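O-succinylhomoserine sulfhydrylase (PDB 3NDN) probably makes L-homocysteine from O-succinyl-L-homoserine and hydrogen sulfide for methionine biosynthesis, using covalently bound pyridoxal phosphate. Local coordinates at residues P175-Q180 / V392-V397; L201-V204 / L210-G213; H283-A288 / V304-L309; L353-N358 / K364-H369. All blocks are in the same frame, centred on the assembly; numbering follows the deposited sequence. Where two conformers were deposited one is given.

Interaction 1 (P175-Q180 / V392-V397); sequences PSNPMQ and VVRISV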
loop_
_atom_site.group_PDB
_atom_site.type_symbol
_atom_site.label_atom_id
_atom_site.label_comp_id
_atom_site.label_asym_id
_atom_site.label_seq_id
_atom_site.Cartn_x
_atom_site.Cartn_y
_atom_site.Cartn_z
ATOM N N PRO A 175 -15.366 24.848 -18.337
ATOM C CA PRO A 175 -16.815 25.097 -18.178
ATOM C C PRO A 175 -17.258 25.010 -16.707
ATOM O O PRO A 175 -16.514 24.457 -15.891
ATOM C CB PRO A 175 -17.465 23.957 -18.967
ATOM C CG PRO A 175 -16.385 23.448 -19.922
ATOM C CD PRO A 175 -15.101 23.632 -19.141
ATOM N N SER A 176 -18.447 25.537 -16.389
ATOM C CA SER A 176 -19.040 25.435 -15.032
ATOM C C SER A 176 -19.786 24.114 -14.857
ATOM O O SER A 176 -20.015 23.394 -15.824
ATOM C CB SER A 176 -19.972 26.618 -14.720
ATOM O OG SER A 176 -21.218 26.522 -15.411
ATOM N N ASN A 177 -20.159 23.797 -13.624
ATOM C CA ASN A 177 -20.825 22.535 -13.323
ATOM C C ASN A 177 -22.027 22.798 -12.417
ATOM O O ASN A 177 -21.863 23.338 -11.327
ATOM C CB ASN A 177 -19.816 21.578 -12.675
ATOM C CG ASN A 177 -20.470 20.387 -11.994
ATOM O OD1 ASN A 177 -21.409 19.781 -12.515
ATOM N ND2 ASN A 177 -19.959 20.040 -10.816
ATOM N N PRO A 178 -23.239 22.378 -12.836
ATOM C CA PRO A 178 -23.575 21.478 -13.939
ATOM C C PRO A 178 -24.046 22.098 -15.253
ATOM O O PRO A 178 -24.214 21.361 -16.221
ATOM C CB PRO A 178 -24.729 20.664 -13.349
ATOM C CG PRO A 178 -25.454 21.682 -12.489
ATOM C CD PRO A 178 -24.409 22.638 -11.974
ATOM N N MET A 179 -24.254 23.414 -15.305
ATOM C CA MET A 179 -24.870 24.030 -16.498
ATOM C C MET A 179 -23.903 24.219 -17.678
ATOM O O MET A 179 -24.337 24.512 -18.795
ATOM C CB MET A 179 -25.583 25.347 -16.160
ATOM C CG MET A 179 -26.707 25.226 -15.122
ATOM S SD MET A 179 -28.059 24.067 -15.511
ATOM C CE MET A 179 -28.844 24.855 -16.906
ATOM N N GLN A 180 -22.601 24.066 -17.419
ATOM C CA GLN A 180 -21.564 24.116 -18.472
ATOM C C GLN A 180 -21.491 25.465 -19.239
ATOM O O GLN A 180 -21.308 25.498 -20.465
ATOM C CB GLN A 180 -21.631 22.873 -19.401
ATOM C CG GLN A 180 -21.880 21.532 -18.648
ATOM C CD GLN A 180 -21.462 20.253 -19.403
ATOM O OE1 GLN A 180 -20.616 20.283 -20.292
ATOM N NE2 GLN A 180 -22.038 19.117 -19.007
ATOM N N VAL A 392 -33.512 18.286 -14.222
ATOM C CA VAL A 392 -32.137 18.216 -14.738
ATOM C C VAL A 392 -31.354 17.012 -14.175
ATOM O O VAL A 392 -31.396 16.746 -12.967
ATOM C CB VAL A 392 -31.380 19.544 -14.472
ATOM C CG1 VAL A 392 -29.924 19.428 -14.856
ATOM C CG2 VAL A 392 -32.040 20.699 -15.233
ATOM N N VAL A 393 -30.671 16.294 -15.074
ATOM C CA VAL A 393 -29.846 15.094 -14.772
ATOM C C VAL A 393 -28.412 15.276 -15.331
ATOM O O VAL A 393 -28.240 15.853 -16.412
ATOM C CB VAL A 393 -30.515 13.800 -15.355
ATOM C CG1 VAL A 393 -29.657 12.557 -15.132
ATOM C CG2 VAL A 393 -31.903 13.585 -14.737
ATOM N N ARG A 394 -27.394 14.828 -14.580
ATOM C CA ARG A 394 -25.972 14.903 -15.002
ATOM C C ARG A 394 -25.305 13.512 -15.085
ATOM O O ARG A 394 -25.343 12.754 -14.106
ATOM C CB ARG A 394 -25.167 15.766 -14.021
ATOM C CG ARG A 394 -23.800 16.208 -14.564
ATOM C CD ARG A 394 -22.890 16.785 -13.475
ATOM N NE ARG A 394 -22.448 15.778 -12.504
ATOM C CZ ARG A 394 -21.756 16.056 -11.398
ATOM N NH1 ARG A 394 -21.433 17.317 -11.100
ATOM N NH2 ARG A 394 -21.397 15.076 -10.570
ATOM N N ILE A 395 -24.685 13.187 -16.228
ATOM C CA ILE A 395 -24.005 11.883 -16.401
ATOM C C ILE A 395 -22.478 12.043 -16.598
ATOM O O ILE A 395 -22.020 12.812 -17.461
ATOM C CB ILE A 395 -24.601 11.040 -17.570
ATOM C CG1 ILE A 395 -26.069 10.682 -17.288
ATOM C CG2 ILE A 395 -23.782 9.741 -17.797
ATOM C CD1 ILE A 395 -26.787 10.012 -18.469
ATOM N N SER A 396 -21.715 11.325 -15.781
ATOM C CA SER A 396 -20.244 11.290 -15.868
ATOM C C SER A 396 -19.814 10.048 -16.649
ATOM O O SER A 396 -20.076 8.923 -16.224
ATOM C CB SER A 396 -19.647 11.322 -14.461
ATOM O OG SER A 396 -18.223 11.291 -14.457
ATOM N N VAL A 397 -19.159 10.254 -17.793
ATOM C CA VAL A 397 -18.816 9.158 -18.739
ATOM C C VAL A 397 -17.437 8.519 -18.510
ATOM O O VAL A 397 -16.406 9.211 -18.523
ATOM C CB VAL A 397 -18.968 9.626 -20.212
ATOM C CG1 VAL A 397 -18.593 8.510 -21.226
ATOM C CG2 VAL A 397 -20.417 10.090 -20.466
#
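In this pyridoxal-phosphate enzyme of fold type I, the loop that follows strand 169-173 of the cofactor-binding domain meets strand 392-396 of the C-terminal domain through Asn-177 and Arg-394. The arginine suits this place because its long chain can span the space between strand and loop. It bends at chi3 (68°), turning the guanidinium to present NH1 edge-on to the asparagine amide. NH1 donates to Asn-177 OD1 at 2.8 Å, with OD1 close to the guanidinium plane, though the donor comes in steeply from the side of the carbonyl (C=O...donor angle 103°). A weaker second hold, from NH2 to Asn-358 O, adds to the NH1 bond. The loop is shaped by cis peptide bonds before Pro-175 and Pro-178. An asparagine followed by a cis proline and facing such an arginine recalls the aspartate aminotransferase site, where the arginine binds the substrate carboxylate; a like role here is consistent with the geometry. Beneath the polar pair, the ring of Pro-178 packs against the aliphatic part of the arginine, Pro-178 CB lying 4.3 Å from Arg-394 CD.

Interaction 2 (L201-V204 / L210-G213); sequences LDNV and LQQG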
loop_
_atom_site.group_PDB
_atom_site.type_symbol
_atom_site.label_atom_id
_atom_site.label_comp_id
_atom_site.label_asym_id
_atom_site.label_seq_id
_atom_site.Cartn_x
_atom_site.Cartn_y
_atom_site.Cartn_z
ATOM N N LEU A 201 -6.838 29.815 -12.549
ATOM C CA LEU A 201 -7.786 28.952 -13.269
ATOM C C LEU A 201 -7.901 27.572 -12.603
ATOM O O LEU A 201 -6.889 26.914 -12.406
ATOM C CB LEU A 201 -7.321 28.746 -14.731
ATOM C CG LEU A 201 -8.089 27.756 -15.624
ATOM C CD1 LEU A 201 -9.488 28.291 -15.970
ATOM C CD2 LEU A 201 -7.308 27.406 -16.929
ATOM N N ASP A 202 -9.128 27.163 -12.270
ATOM C CA ASP A 202 -9.456 25.793 -11.815
ATOM C C ASP A 202 -9.847 25.004 -13.069
ATOM O O ASP A 202 -10.896 25.265 -13.660
ATOM C CB ASP A 202 -10.605 25.876 -10.775
ATOM C CG ASP A 202 -11.194 24.516 -10.384
ATOM O OD1 ASP A 202 -11.125 23.544 -11.172
ATOM O OD2 ASP A 202 -11.765 24.433 -9.265
ATOM N N ASN A 203 -8.978 24.073 -13.487
ATOM C CA ASN A 203 -9.086 23.378 -14.782
ATOM C C ASN A 203 -9.538 21.903 -14.677
ATOM O O ASN A 203 -9.232 21.093 -15.560
ATOM C CB ASN A 203 -7.735 23.459 -15.536
ATOM C CG ASN A 203 -7.876 23.225 -17.035
ATOM O OD1 ASN A 203 -8.858 23.647 -17.654
ATOM N ND2 ASN A 203 -6.897 22.538 -17.628
ATOM N N VAL A 204 -10.295 21.582 -13.625
ATOM C CA VAL A 204 -10.679 20.186 -13.307
ATOM C C VAL A 204 -11.616 19.533 -14.347
ATOM O O VAL A 204 -11.386 18.389 -14.752
ATOM C CB VAL A 204 -11.257 20.061 -11.862
ATOM C CG1 VAL A 204 -11.627 18.613 -11.545
ATOM C CG2 VAL A 204 -10.232 20.562 -10.836
ATOM N N LEU A 210 -7.338 18.810 -22.715
ATOM C CA LEU A 210 -8.348 19.470 -23.572
ATOM C C LEU A 210 -8.356 21.009 -23.546
ATOM O O LEU A 210 -8.963 21.630 -24.418
ATOM C CB LEU A 210 -9.750 18.921 -23.299
ATOM C CG LEU A 210 -9.973 17.405 -23.372
ATOM C CD1 LEU A 210 -11.428 17.089 -23.108
ATOM C CD2 LEU A 210 -9.513 16.816 -24.726
ATOM N N GLN A 211 -7.696 21.608 -22.559
ATOM C CA GLN A 211 -7.661 23.077 -22.379
ATOM C C GLN A 211 -6.356 23.476 -21.675
ATOM O O GLN A 211 -6.053 22.960 -20.588
ATOM C CB GLN A 211 -8.871 23.543 -21.557
ATOM C CG GLN A 211 -8.981 25.060 -21.356
ATOM C CD GLN A 211 -10.334 25.474 -20.812
ATOM O OE1 GLN A 211 -11.172 25.999 -21.542
ATOM N NE2 GLN A 211 -10.557 25.244 -19.520
ATOM N N GLN A 212 -5.589 24.384 -22.285
ATOM C CA GLN A 212 -4.278 24.789 -21.731
ATOM C C GLN A 212 -4.147 26.295 -21.438
ATOM O O GLN A 212 -4.066 27.126 -22.353
ATOM C CB GLN A 212 -3.139 24.279 -22.628
ATOM C CG GLN A 212 -2.939 22.770 -22.486
ATOM C CD GLN A 212 -1.702 22.255 -23.175
ATOM O OE1 GLN A 212 -1.633 22.233 -24.408
ATOM N NE2 GLN A 212 -0.712 21.811 -22.379
ATOM N N GLY A 213 -4.136 26.636 -20.149
ATOM C CA GLY A 213 -4.186 28.037 -19.725
ATOM C C GLY A 213 -2.913 28.864 -19.831
ATOM O O GLY A 213 -2.984 30.077 -20.049
#
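Asn-203 and Gln-211 both carry CG trans to the backbone nitrogen (chi1 -160° and -177°), and the glutamine continues in an extended chain, which brings its amide to the amide of the asparagine. Gln-211 NE2 donates to Asn-203 OD1 at 3.0 Å, almost in line with the C=O bond and with OD1 in the glutamine's amide plane. The return bond runs from Asn-203 ND2 to the backbone O of Gln-211 at 3.1 Å, tilted from both planes and less straight. Asparagine suits the turn out of strand 198-202 because it accepts and donates at once, while glutamine is long enough to reach it from the loop after helix 207-210. Farther along, Leu-201 CD2 lies 4.2 Å from CA of Gly-213, whose lack of a side chain lets the methyl come so near. Between Leu-201 and Asn-203, Asp-202 points elsewhere: Asp-202 OD1 accepts from Val-204 N at 3.2 Å, an Asx turn, and OD2 lies close to N1 of the cofactor ring carried by the modified lysine at position 227. Tyr-223 OH also receives Asn-203 ND2, and Thr-174 O receives Gln-211 NE2. The buried amides thus find polar partners without a charge, and their pairing fixes which end of each is oxygen.

Interaction 3 (H283-A288 / V304-L309); sequences HSNASA and VRYPYL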
loop_
_atom_site.group_PDB
_atom_site.type_symbol
_atom_site.label_atom_id
_atom_site.label_comp_id
_atom_site.label_asym_id
_atom_site.label_seq_id
_atom_site.Cartn_x
_atom_site.Cartn_y
_atom_site.Cartn_z
ATOM N N HIS A 283 -10.606 8.436 -24.985
ATOM C CA HIS A 283 -11.722 7.509 -25.135
ATOM C C HIS A 283 -13.014 8.022 -24.478
ATOM O O HIS A 283 -14.105 7.939 -25.087
ATOM C CB HIS A 283 -11.324 6.097 -24.658
ATOM C CG HIS A 283 -10.614 5.284 -25.706
ATOM N ND1 HIS A 283 -9.285 5.468 -26.029
ATOM C CD2 HIS A 283 -11.063 4.297 -26.518
ATOM C CE1 HIS A 283 -8.944 4.623 -26.987
ATOM N NE2 HIS A 283 -10.007 3.905 -27.304
ATOM N N SER A 284 -12.903 8.564 -23.266
ATOM C CA SER A 284 -14.083 9.105 -22.559
ATOM C C SER A 284 -14.697 10.355 -23.230
ATOM O O SER A 284 -15.936 10.507 -23.268
ATOM C CB SER A 284 -13.758 9.372 -21.092
ATOM O OG SER A 284 -13.589 8.157 -20.390
ATOM N N ASN A 285 -13.838 11.221 -23.775
ATOM C CA ASN A 285 -14.291 12.387 -24.560
ATOM C C ASN A 285 -15.077 11.977 -25.805
ATOM O O ASN A 285 -16.141 12.533 -26.065
ATOM C CB ASN A 285 -13.104 13.280 -24.936
ATOM C CG ASN A 285 -13.516 14.514 -25.747
ATOM O OD1 ASN A 285 -14.024 15.493 -25.204
ATOM N ND2 ASN A 285 -13.239 14.481 -27.050
ATOM N N ALA A 286 -14.568 10.993 -26.566
ATOM C CA ALA A 286 -15.258 10.509 -27.752
ATOM C C ALA A 286 -16.592 9.849 -27.407
ATOM O O ALA A 286 -17.605 10.025 -28.126
ATOM C CB ALA A 286 -14.356 9.547 -28.560
ATOM N N SER A 287 -16.590 9.097 -26.306
ATOM C CA SER A 287 -17.790 8.419 -25.809
ATOM C C SER A 287 -18.856 9.435 -25.357
ATOM O O SER A 287 -20.045 9.306 -25.703
ATOM C CB SER A 287 -17.408 7.455 -24.674
ATOM O OG SER A 287 -18.537 6.751 -24.176
ATOM N N ALA A 288 -18.425 10.467 -24.636
ATOM C CA ALA A 288 -19.353 11.523 -24.178
ATOM C C ALA A 288 -19.992 12.297 -25.367
ATOM O O ALA A 288 -21.196 12.641 -25.339
ATOM C CB ALA A 288 -18.642 12.463 -23.232
ATOM N N VAL A 304 -29.997 19.568 -24.169
ATOM C CA VAL A 304 -28.705 19.034 -23.717
ATOM C C VAL A 304 -27.679 20.168 -23.584
ATOM O O VAL A 304 -27.696 21.130 -24.359
ATOM C CB VAL A 304 -28.165 17.939 -24.695
ATOM C CG1 VAL A 304 -26.806 17.368 -24.216
ATOM C CG2 VAL A 304 -29.168 16.808 -24.859
ATOM N N ARG A 305 -26.788 20.067 -22.597
ATOM C CA ARG A 305 -25.646 20.975 -22.522
ATOM C C ARG A 305 -24.336 20.177 -22.562
ATOM O O ARG A 305 -24.088 19.332 -21.696
ATOM C CB ARG A 305 -25.726 21.888 -21.282
ATOM C CG ARG A 305 -26.706 23.066 -21.377
ATOM C CD ARG A 305 -26.223 24.157 -22.343
ATOM N NE ARG A 305 -27.115 25.318 -22.333
ATOM C CZ ARG A 305 -28.172 25.478 -23.137
ATOM N NH1 ARG A 305 -28.488 24.562 -24.054
ATOM N NH2 ARG A 305 -28.912 26.571 -23.034
ATOM N N TYR A 306 -23.553 20.414 -23.619
ATOM C CA TYR A 306 -22.240 19.807 -23.856
ATOM C C TYR A 306 -21.508 20.767 -24.801
ATOM O O TYR A 306 -22.063 21.144 -25.835
ATOM C CB TYR A 306 -22.367 18.403 -24.486
ATOM C CG TYR A 306 -21.040 17.650 -24.659
ATOM C CD1 TYR A 306 -20.333 17.166 -23.545
ATOM C CD2 TYR A 306 -20.491 17.422 -25.939
ATOM C CE1 TYR A 306 -19.117 16.480 -23.696
ATOM C CE2 TYR A 306 -19.278 16.726 -26.100
ATOM C CZ TYR A 306 -18.598 16.267 -24.977
ATOM O OH TYR A 306 -17.391 15.617 -25.140
ATOM N N PRO A 307 -20.277 21.198 -24.441
ATOM C CA PRO A 307 -19.584 22.288 -25.158
ATOM C C PRO A 307 -19.254 22.028 -26.636
ATOM O O PRO A 307 -19.085 22.989 -27.386
ATOM C CB PRO A 307 -18.271 22.450 -24.357
ATOM C CG PRO A 307 -18.611 21.941 -22.997
ATOM C CD PRO A 307 -19.471 20.730 -23.296
ATOM N N TYR A 308 -19.146 20.760 -27.044
ATOM C CA TYR A 308 -18.831 20.420 -28.442
ATOM C C TYR A 308 -20.073 19.991 -29.260
ATOM O O TYR A 308 -19.958 19.458 -30.372
ATOM C CB TYR A 308 -17.676 19.395 -28.523
ATOM C CG TYR A 308 -16.320 19.988 -28.927
ATOM C CD1 TYR A 308 -15.580 19.413 -29.959
ATOM C CD2 TYR A 308 -15.811 21.149 -28.323
ATOM C CE1 TYR A 308 -14.359 19.947 -30.366
ATOM C CE2 TYR A 308 -14.562 21.691 -28.720
ATOM C CZ TYR A 308 -13.858 21.082 -29.751
ATOM O OH TYR A 308 -12.639 21.573 -30.179
ATOM N N LEU A 309 -21.248 20.219 -28.681
ATOM C CA LEU A 309 -22.521 20.140 -29.410
ATOM C C LEU A 309 -22.810 21.506 -30.067
ATOM O O LEU A 309 -22.839 22.522 -29.367
ATOM C CB LEU A 309 -23.637 19.744 -28.429
ATOM C CG LEU A 309 -24.920 19.060 -28.901
ATOM C CD1 LEU A 309 -24.633 17.779 -29.698
ATOM C CD2 LEU A 309 -25.829 18.784 -27.694
HETATM O O HOH W 1 -15.951 16.249 -27.763
#
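Tyr-306 and Ala-288 form the close-packed half of this contact. With CG trans to the backbone nitrogen (chi1 -175°), the tyrosine reaches from the end of strand 301-305 to helix 277-296, and the alanine methyl sits over the rim of one ring face: Ala-288 CB is 4.1 Å from Tyr-306 CE1 and 3.9 Å from the hydroxyl OH. A small residue suits this turn of the helix because the ring must come near the backbone, and indeed the carbonyl oxygen of Ala-288 sits over the same face. The other half, toward Asn-285, is looser and watery. Here the partly exposed amide crosses the tyrosine at about a right angle, with Asn-285 OD1 3.4 Å from Tyr-306 OH. A water donates to Tyr-306 OH at 3.1 Å and accepts weakly from Asn-285 ND2. The firmer polar grips lie elsewhere, on one shared residue: Tyr-306 OH bonds to Gly-326 O, and Asn-285 OD1 accepts from Gly-326 N. The hydroxyl and the amide are therefore brought together by the same peptide neighbourhood. The arrangement, a long helix laid against an edge strand of the mixed sheet that follows it, belongs to the alpha/beta C-terminal domain of fold type I.

Interaction 4 (L353-N358 / K364-H369); sequences LIDISN and KSLVTH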
loop_
_atom_site.group_PDB
_atom_site.type_symbol
_atom_site.label_atom_id
_atom_site.label_comp_id
_atom_site.label_asym_id
_atom_site.label_seq_id
_atom_site.Cartn_x
_atom_site.Cartn_y
_atom_site.Cartn_z
ATOM N N LEU A 353 -26.753 -0.368 -15.049
ATOM C CA LEU A 353 -25.292 -0.414 -15.275
ATOM C C LEU A 353 -24.564 0.775 -14.635
ATOM O O LEU A 353 -23.555 0.593 -13.933
ATOM C CB LEU A 353 -24.953 -0.523 -16.784
ATOM C CG LEU A 353 -23.478 -0.688 -17.203
ATOM C CD1 LEU A 353 -22.915 -2.068 -16.824
ATOM C CD2 LEU A 353 -23.265 -0.445 -18.702
ATOM N N ILE A 354 -25.065 1.978 -14.909
ATOM C CA ILE A 354 -24.539 3.234 -14.350
ATOM C C ILE A 354 -24.941 3.330 -12.859
ATOM O O ILE A 354 -26.091 3.057 -12.527
ATOM C CB ILE A 354 -25.070 4.452 -15.184
ATOM C CG1 ILE A 354 -24.559 4.394 -16.637
ATOM C CG2 ILE A 354 -24.718 5.809 -14.544
ATOM C CD1 ILE A 354 -25.351 5.262 -17.637
ATOM N N ASP A 355 -23.983 3.663 -11.976
ATOM C CA ASP A 355 -24.225 3.840 -10.522
ATOM C C ASP A 355 -24.741 5.244 -10.185
ATOM O O ASP A 355 -24.331 6.212 -10.818
ATOM C CB ASP A 355 -22.915 3.652 -9.692
ATOM C CG ASP A 355 -22.349 2.227 -9.727
ATOM O OD1 ASP A 355 -23.072 1.254 -9.412
ATOM O OD2 ASP A 355 -21.132 2.085 -10.017
ATOM N N ILE A 356 -25.600 5.359 -9.162
ATOM C CA ILE A 356 -26.038 6.679 -8.620
ATOM C C ILE A 356 -24.954 7.190 -7.645
ATOM O O ILE A 356 -24.706 6.562 -6.620
ATOM C CB ILE A 356 -27.426 6.579 -7.888
ATOM C CG1 ILE A 356 -28.514 6.065 -8.828
ATOM C CG2 ILE A 356 -27.856 7.930 -7.258
ATOM C CD1 ILE A 356 -29.818 5.635 -8.116
ATOM N N SER A 357 -24.306 8.314 -7.982
ATOM C CA SER A 357 -23.146 8.844 -7.224
ATOM C C SER A 357 -22.811 10.267 -7.685
ATOM O O SER A 357 -22.996 10.594 -8.860
ATOM C CB SER A 357 -21.921 7.944 -7.418
ATOM O OG SER A 357 -20.821 8.333 -6.599
ATOM N N ASN A 358 -22.286 11.087 -6.776
ATOM C CA ASN A 358 -21.984 12.502 -7.072
ATOM C C ASN A 358 -20.568 12.825 -7.623
ATOM O O ASN A 358 -20.252 14.000 -7.900
ATOM C CB ASN A 358 -22.267 13.352 -5.833
ATOM C CG ASN A 358 -22.360 14.832 -6.150
ATOM O OD1 ASN A 358 -23.272 15.280 -6.874
ATOM N ND2 ASN A 358 -21.422 15.610 -5.618
ATOM N N LYS A 364 -15.599 4.125 -14.040
ATOM C CA LYS A 364 -17.003 3.720 -13.845
ATOM C C LYS A 364 -17.931 4.904 -14.138
ATOM O O LYS A 364 -17.743 5.995 -13.579
ATOM C CB LYS A 364 -17.211 3.228 -12.396
ATOM C CG LYS A 364 -16.524 1.883 -12.057
ATOM C CD LYS A 364 -16.595 1.564 -10.554
ATOM C CE LYS A 364 -16.042 0.170 -10.196
ATOM N NZ LYS A 364 -14.656 -0.110 -10.714
ATOM N N SER A 365 -18.934 4.709 -15.008
ATOM C CA SER A 365 -19.896 5.776 -15.290
ATOM C C SER A 365 -20.855 5.988 -14.115
ATOM O O SER A 365 -21.249 5.027 -13.460
ATOM C CB SER A 365 -20.676 5.491 -16.575
ATOM O OG SER A 365 -19.827 5.549 -17.713
ATOM N N LEU A 366 -21.203 7.252 -13.863
ATOM C CA LEU A 366 -22.015 7.672 -12.702
ATOM C C LEU A 366 -23.112 8.703 -13.083
ATOM O O LEU A 366 -22.942 9.476 -14.042
ATOM C CB LEU A 366 -21.120 8.269 -11.613
ATOM C CG LEU A 366 -19.819 7.577 -11.194
ATOM C CD1 LEU A 366 -18.999 8.484 -10.325
ATOM C CD2 LEU A 366 -20.094 6.259 -10.465
ATOM N N VAL A 367 -24.215 8.728 -12.315
ATOM C CA VAL A 367 -25.348 9.649 -12.551
ATOM C C VAL A 367 -25.793 10.356 -11.252
ATOM O O VAL A 367 -25.813 9.740 -10.185
ATOM C CB VAL A 367 -26.551 8.939 -13.266
ATOM C CG1 VAL A 367 -27.187 7.836 -12.392
ATOM C CG2 VAL A 367 -27.612 9.938 -13.699
ATOM N N THR A 368 -26.113 11.646 -11.351
ATOM C CA THR A 368 -26.609 12.401 -10.186
ATOM C C THR A 368 -27.739 13.409 -10.525
ATOM O O THR A 368 -27.871 13.850 -11.676
ATOM C CB THR A 368 -25.432 13.074 -9.413
ATOM O OG1 THR A 368 -25.864 13.420 -8.095
ATOM C CG2 THR A 368 -24.936 14.339 -10.130
ATOM N N HIS A 369 -28.537 13.780 -9.510
ATOM C CA HIS A 369 -29.598 14.791 -9.642
ATOM C C HIS A 369 -29.152 16.056 -8.899
ATOM O O HIS A 369 -29.245 16.109 -7.664
ATOM C CB HIS A 369 -30.908 14.248 -9.029
ATOM C CG HIS A 369 -32.077 15.184 -9.119
ATOM N ND1 HIS A 369 -32.615 15.813 -8.013
ATOM C CD2 HIS A 369 -32.838 15.566 -10.172
ATOM C CE1 HIS A 369 -33.640 16.558 -8.386
ATOM N NE2 HIS A 369 -33.801 16.419 -9.689
#
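Backbone bonds carry the pairing of Asp-355 and Ile-356 with Leu-366 and Val-367, two short strands running parallel. Val-367 bonds to both residues flanking Ile-356: its N donates to Asp-355 O at 2.9 Å, and its O accepts from Ser-357 N at 3.0 Å. A weak bond from Asp-355 N to Ser-365 O (3.4 Å) begins the pairing, and the CA-H of Leu-366 and that of Ile-356 lean on the same two carbonyl oxygens. Apolar contacts flank the pairing. Ile-354 holds CG1 opposite its carbonyl carbon (chi1 -63°), which leaves CG2 over the Leu-366/Val-367 backbone, 3.8 Å from Val-367 CB. Ile-356 runs alongside Val-367, Ile-356 CG1 being 4.2 Å from Val-367 CG1; branched residues suit extended backbone. Leu-366 spreads CD2 between the CB atoms of Asp-355 and Ser-357, 3.9 Å from each. The polar tips find partners beyond the two strands. Asp-355 forms salt bridges to Arg-33 and Arg-38 of the second subunit, and Ser-357 OG bonds to Tyr-54 O of the third. Asn-358 OD1 bonds to Thr-374 and Thr-368 OG1 to Thr-373. This is a short parallel pair at the edge of the mixed C-terminal sheet, packed against two other subunits of the tetramer.

How the interactions relate
Read from the N terminus, the chain first enters interaction 1 at 175-180, in the loop after a strand of the large seven-stranded sheet, and only returns to close it at 392-397, so the other three contacts are nested inside that span. Within it they follow in series without crossing. Interaction 2 closes a short loop beside the large sheet, interaction 3 folds the end of strand 301-305 back onto the preceding helix 277-296, and interaction 4 pairs two strands of the C-terminal sheet. Interactions 1, 3 and 4 all reach that second sheet, strand 392-396 neighbouring strand 366-368. Interaction 1 ties the loop after strand 169-173 to it, while interaction 2 touches interaction 3 through Leu-210 and Asn-285.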